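Local coordinates for protein AvrL567-D (Melampsora lini, PDB 2QVT) that acts as an avirulence protein of flax rust, probably an effector whose recognition by the host plant triggers disease resistance, at residues Ile86-Leu100 / Ala120-Ala132. Numbering follows the deposited sequence.
Sequences IAHSIGPKLNLARTL and ATRRTIQDFHLFA
Ser89 N donates to Phe128 O at 2.8 Å with an N-H...O angle of 158°, while His88 CA lies 3.2 Å from that same Phe128 O, close enough for a CA-H...O contact. The Ser89 hydroxyl, set between the backbone N and the carbonyl carbon (chi1 58°), donates to the next carbonyl but one, OG to Leu130 O at 2.7 Å, approaching from above the carbonyl plane rather than along a lone pair. CB of Ser89 rests over the centre of the Phe131 ring, 3.5 Å from its centroid, a CH-pi contact. Thus 86-100, the hairpin connection between strands 81-86 and 98-104 with its type I turn Lys93-Leu96, is fastened against the 3-10 turn 127-129 in the long loop leading to strand 141-148, at the margin of the four-stranded antiparallel sheet. Phe131 also meets Tyr141 and Lys143 of that last strand. On the other flank Phe128 CD1 lies over one face of the His88 ring, toward its rim and 3.5 Å from His88 CE1, the planes inclined at 47°, an oblique pair; Arg98 NE covers the opposite face. Ile90 CG1 packs against Phe128 CB, the two side chains crossing at about a right angle. His88 and His129 lie side by side, and a water joins the two rings, 2.7 Å from His88 NE2 and 2.9 Å from His129 NE2. The His129 ring is fixed from a second direction by Gln126 N, which donates to His129 ND1, so that ND1 acts as the acceptor, and Ile86 CD1 lies over one face of the ring. Farther along, the Leu100 side chain extends its CD2 toward Arg122 O, and Thr121 CG2 packs against Leu100 O at 3.3 Å.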
# COMPACT_ATOMS: atom_id res chain seq x y z
N ILE A 86 0.71 6.63 1.00
CA ILE A 86 1.02 6.11 2.29
C ILE A 86 1.29 7.29 3.22
O ILE A 86 1.99 8.24 2.86
CB ILE A 86 2.28 5.14 2.23
CG1 ILE A 86 2.50 4.47 3.59
CG2 ILE A 86 3.57 5.88 1.64
CD1 ILE A 86 3.46 3.21 3.55
N ALA A 87 0.73 7.20 4.43
CA ALA A 87 1.01 8.11 5.51
C ALA A 87 2.35 7.88 6.24
O ALA A 87 2.85 6.75 6.38
CB ALA A 87 -0.21 8.06 6.53
N HIS A 88 2.89 8.97 6.78
CA HIS A 88 4.01 8.90 7.72
C HIS A 88 3.48 9.14 9.15
O HIS A 88 2.62 10.00 9.36
CB HIS A 88 5.06 9.95 7.37
CG HIS A 88 5.88 9.62 6.16
ND1 HIS A 88 7.08 10.24 5.92
CD2 HIS A 88 5.68 8.76 5.14
CE1 HIS A 88 7.60 9.77 4.79
NE2 HIS A 88 6.77 8.87 4.29
N SER A 89 3.99 8.37 10.12
CA SER A 89 3.54 8.47 11.51
C SER A 89 4.39 9.46 12.35
O SER A 89 3.95 9.94 13.39
CB SER A 89 3.59 7.09 12.16
OG SER A 89 4.91 6.60 12.09
N ILE A 90 5.60 9.72 11.87
CA ILE A 90 6.62 10.52 12.56
C ILE A 90 7.45 11.21 11.50
O ILE A 90 7.40 10.84 10.30
CB ILE A 90 7.54 9.68 13.48
CG1 ILE A 90 8.31 8.62 12.68
CG2 ILE A 90 6.74 9.04 14.61
CD1 ILE A 90 9.22 7.77 13.54
N GLY A 91 8.22 12.22 11.94
CA GLY A 91 9.13 12.94 11.05
C GLY A 91 8.40 14.12 10.44
O GLY A 91 7.32 14.49 10.92
N PRO A 92 8.99 14.74 9.41
CA PRO A 92 8.39 15.96 8.83
C PRO A 92 7.06 15.78 8.07
O PRO A 92 6.81 14.73 7.45
CB PRO A 92 9.51 16.48 7.91
CG PRO A 92 10.24 15.30 7.51
CD PRO A 92 10.28 14.43 8.76
N LYS A 93 6.21 16.80 8.13
CA LYS A 93 5.03 16.93 7.26
C LYS A 93 4.14 15.70 7.30
O LYS A 93 4.00 14.97 6.32
CB LYS A 93 5.43 17.32 5.83
CG LYS A 93 6.04 18.75 5.71
CD LYS A 93 6.98 18.80 4.51
CE LYS A 93 8.27 17.97 4.76
NZ LYS A 93 8.93 17.37 3.51
N LEU A 94 3.54 15.52 8.46
CA LEU A 94 2.72 14.37 8.77
C LEU A 94 1.38 14.39 8.06
O LEU A 94 0.72 13.36 7.98
CB LEU A 94 2.53 14.26 10.29
CG LEU A 94 3.76 14.04 11.17
CD1 LEU A 94 3.30 13.83 12.62
CD2 LEU A 94 4.55 12.87 10.70
N ASN A 95 0.98 15.54 7.54
CA ASN A 95 -0.29 15.65 6.83
C ASN A 95 -0.11 15.47 5.32
O ASN A 95 -1.07 15.54 4.56
CB ASN A 95 -0.97 17.00 7.14
CG ASN A 95 -1.50 17.08 8.59
OD1 ASN A 95 -2.33 16.25 9.01
ND2 ASN A 95 -1.05 18.07 9.33
N LEU A 96 1.15 15.29 4.92
CA LEU A 96 1.49 15.05 3.54
C LEU A 96 1.69 13.54 3.26
O LEU A 96 2.52 12.83 3.90
CB LEU A 96 2.72 15.88 3.15
CG LEU A 96 3.44 15.49 1.84
CD1 LEU A 96 2.79 16.18 0.61
CD2 LEU A 96 4.96 15.74 1.88
N ALA A 97 0.94 13.09 2.26
CA ALA A 97 0.96 11.70 1.85
C ALA A 97 2.15 11.50 0.97
O ALA A 97 2.53 12.38 0.19
CB ALA A 97 -0.32 11.34 1.09
N ARG A 98 2.73 10.33 1.08
CA ARG A 98 3.84 9.95 0.23
C ARG A 98 3.28 8.94 -0.73
O ARG A 98 2.17 8.46 -0.59
CB ARG A 98 4.96 9.33 1.07
CG ARG A 98 6.25 10.09 1.31
CD ARG A 98 6.21 11.57 1.75
NE ARG A 98 5.54 11.97 2.98
CZ ARG A 98 6.03 12.81 3.91
NH1 ARG A 98 7.25 13.29 3.85
NH2 ARG A 98 5.28 13.16 4.95
N THR A 99 4.08 8.60 -1.71
CA THR A 99 3.66 7.57 -2.66
C THR A 99 4.55 6.31 -2.63
O THR A 99 5.74 6.41 -2.31
CB THR A 99 3.43 8.20 -4.06
OG1 THR A 99 2.84 7.22 -4.91
CG2 THR A 99 4.68 8.74 -4.67
N LEU A 100 3.95 5.12 -2.84
CA LEU A 100 4.70 3.86 -3.06
C LEU A 100 4.99 3.57 -4.56
O LEU A 100 5.77 2.64 -4.92
CB LEU A 100 4.07 2.62 -2.33
CG LEU A 100 4.04 2.68 -0.75
CD1 LEU A 100 3.15 1.64 -0.07
CD2 LEU A 100 5.43 2.68 -0.08
N ALA A 120 13.23 8.88 -5.47
CA ALA A 120 12.72 9.26 -4.13
C ALA A 120 11.62 8.34 -3.52
O ALA A 120 11.37 8.37 -2.30
CB ALA A 120 12.22 10.74 -4.17
N THR A 121 10.95 7.55 -4.36
CA THR A 121 9.92 6.60 -3.91
C THR A 121 10.56 5.48 -3.08
O THR A 121 11.32 4.71 -3.59
CB THR A 121 9.14 6.03 -5.13
OG1 THR A 121 8.60 7.11 -5.89
CG2 THR A 121 7.98 5.11 -4.72
N ARG A 122 10.27 5.43 -1.78
CA ARG A 122 10.71 4.30 -0.93
C ARG A 122 10.21 2.96 -1.49
O ARG A 122 9.02 2.85 -1.83
CB ARG A 122 10.21 4.46 0.51
CG ARG A 122 10.53 5.82 1.15
CD ARG A 122 11.62 5.70 2.16
NE ARG A 122 12.65 6.73 2.00
CZ ARG A 122 13.96 6.49 2.01
NH1 ARG A 122 14.40 5.25 2.22
NH2 ARG A 122 14.84 7.49 1.83
N ARG A 123 11.10 1.96 -1.57
CA ARG A 123 10.64 0.62 -1.98
C ARG A 123 10.21 -0.25 -0.80
O ARG A 123 9.37 -1.10 -0.94
CB ARG A 123 11.61 -0.11 -2.96
CG ARG A 123 12.92 -0.62 -2.39
CD ARG A 123 13.75 -1.48 -3.41
NE ARG A 123 13.30 -2.89 -3.53
CZ ARG A 123 13.53 -3.86 -2.63
NH1 ARG A 123 14.20 -3.61 -1.52
NH2 ARG A 123 13.08 -5.09 -2.84
N THR A 124 10.77 -0.01 0.38
CA THR A 124 10.43 -0.84 1.52
C THR A 124 9.85 -0.01 2.66
O THR A 124 10.05 1.21 2.72
CB THR A 124 11.63 -1.65 2.03
OG1 THR A 124 12.58 -0.74 2.59
CG2 THR A 124 12.24 -2.50 0.92
N ILE A 125 9.09 -0.70 3.49
CA ILE A 125 8.46 -0.13 4.68
C ILE A 125 9.53 0.26 5.73
O ILE A 125 10.48 -0.47 5.97
CB ILE A 125 7.36 -1.12 5.22
CG1 ILE A 125 6.31 -1.38 4.13
CG2 ILE A 125 6.70 -0.60 6.55
CD1 ILE A 125 5.58 -0.09 3.64
N GLN A 126 9.40 1.47 6.29
CA GLN A 126 10.34 2.01 7.25
C GLN A 126 9.60 2.33 8.56
O GLN A 126 8.39 2.39 8.58
CB GLN A 126 10.95 3.32 6.72
CG GLN A 126 11.52 3.28 5.30
CD GLN A 126 12.84 2.54 5.19
OE1 GLN A 126 13.61 2.43 6.16
NE2 GLN A 126 13.11 2.02 4.00
N ASP A 127 10.35 2.61 9.62
CA ASP A 127 9.79 2.91 10.92
C ASP A 127 8.85 4.12 10.85
O ASP A 127 7.84 4.15 11.56
CB ASP A 127 10.88 3.17 11.95
CG ASP A 127 11.69 1.89 12.32
OD1 ASP A 127 11.22 0.76 12.02
OD2 ASP A 127 12.80 2.02 12.94
N PHE A 128 9.17 5.09 9.99
CA PHE A 128 8.36 6.31 9.86
C PHE A 128 6.99 6.13 9.13
O PHE A 128 6.20 7.05 9.07
CB PHE A 128 9.19 7.51 9.29
CG PHE A 128 9.84 7.23 7.96
CD1 PHE A 128 9.08 7.24 6.77
CD2 PHE A 128 11.20 6.99 7.89
CE1 PHE A 128 9.65 6.98 5.54
CE2 PHE A 128 11.81 6.75 6.64
CZ PHE A 128 11.02 6.75 5.46
N HIS A 129 6.75 4.93 8.61
CA HIS A 129 5.45 4.50 8.06
C HIS A 129 4.60 3.78 9.10
O HIS A 129 3.42 3.51 8.85
CB HIS A 129 5.65 3.45 6.97
CG HIS A 129 6.38 3.94 5.76
ND1 HIS A 129 7.39 3.20 5.17
CD2 HIS A 129 6.20 5.04 4.99
CE1 HIS A 129 7.81 3.84 4.09
NE2 HIS A 129 7.10 4.95 3.95
N LEU A 130 5.18 3.42 10.26
CA LEU A 130 4.49 2.51 11.22
C LEU A 130 3.71 3.23 12.31
O LEU A 130 4.24 4.15 12.93
CB LEU A 130 5.48 1.56 11.87
CG LEU A 130 6.36 0.68 10.98
CD1 LEU A 130 7.36 -0.12 11.89
CD2 LEU A 130 5.49 -0.22 10.13
N PHE A 131 2.46 2.79 12.53
CA PHE A 131 1.61 3.28 13.62
C PHE A 131 1.39 2.19 14.67
O PHE A 131 1.08 1.02 14.31
CB PHE A 131 0.23 3.71 13.08
CG PHE A 131 0.29 4.91 12.12
CD1 PHE A 131 0.05 6.21 12.60
CD2 PHE A 131 0.61 4.73 10.78
CE1 PHE A 131 0.10 7.32 11.72
CE2 PHE A 131 0.71 5.82 9.93
CZ PHE A 131 0.46 7.10 10.37
N ALA A 132 1.55 2.55 15.97
CA ALA A 132 1.28 1.61 17.10
C ALA A 132 -0.16 1.18 17.08
O ALA A 132 -1.06 2.01 16.85
CB ALA A 132 1.62 2.22 18.46
O HOH W 1 1.89 4.29 6.80
O HOH W 2 7.53 7.32 2.27
O HOH W 3 7.73 6.84 -0.50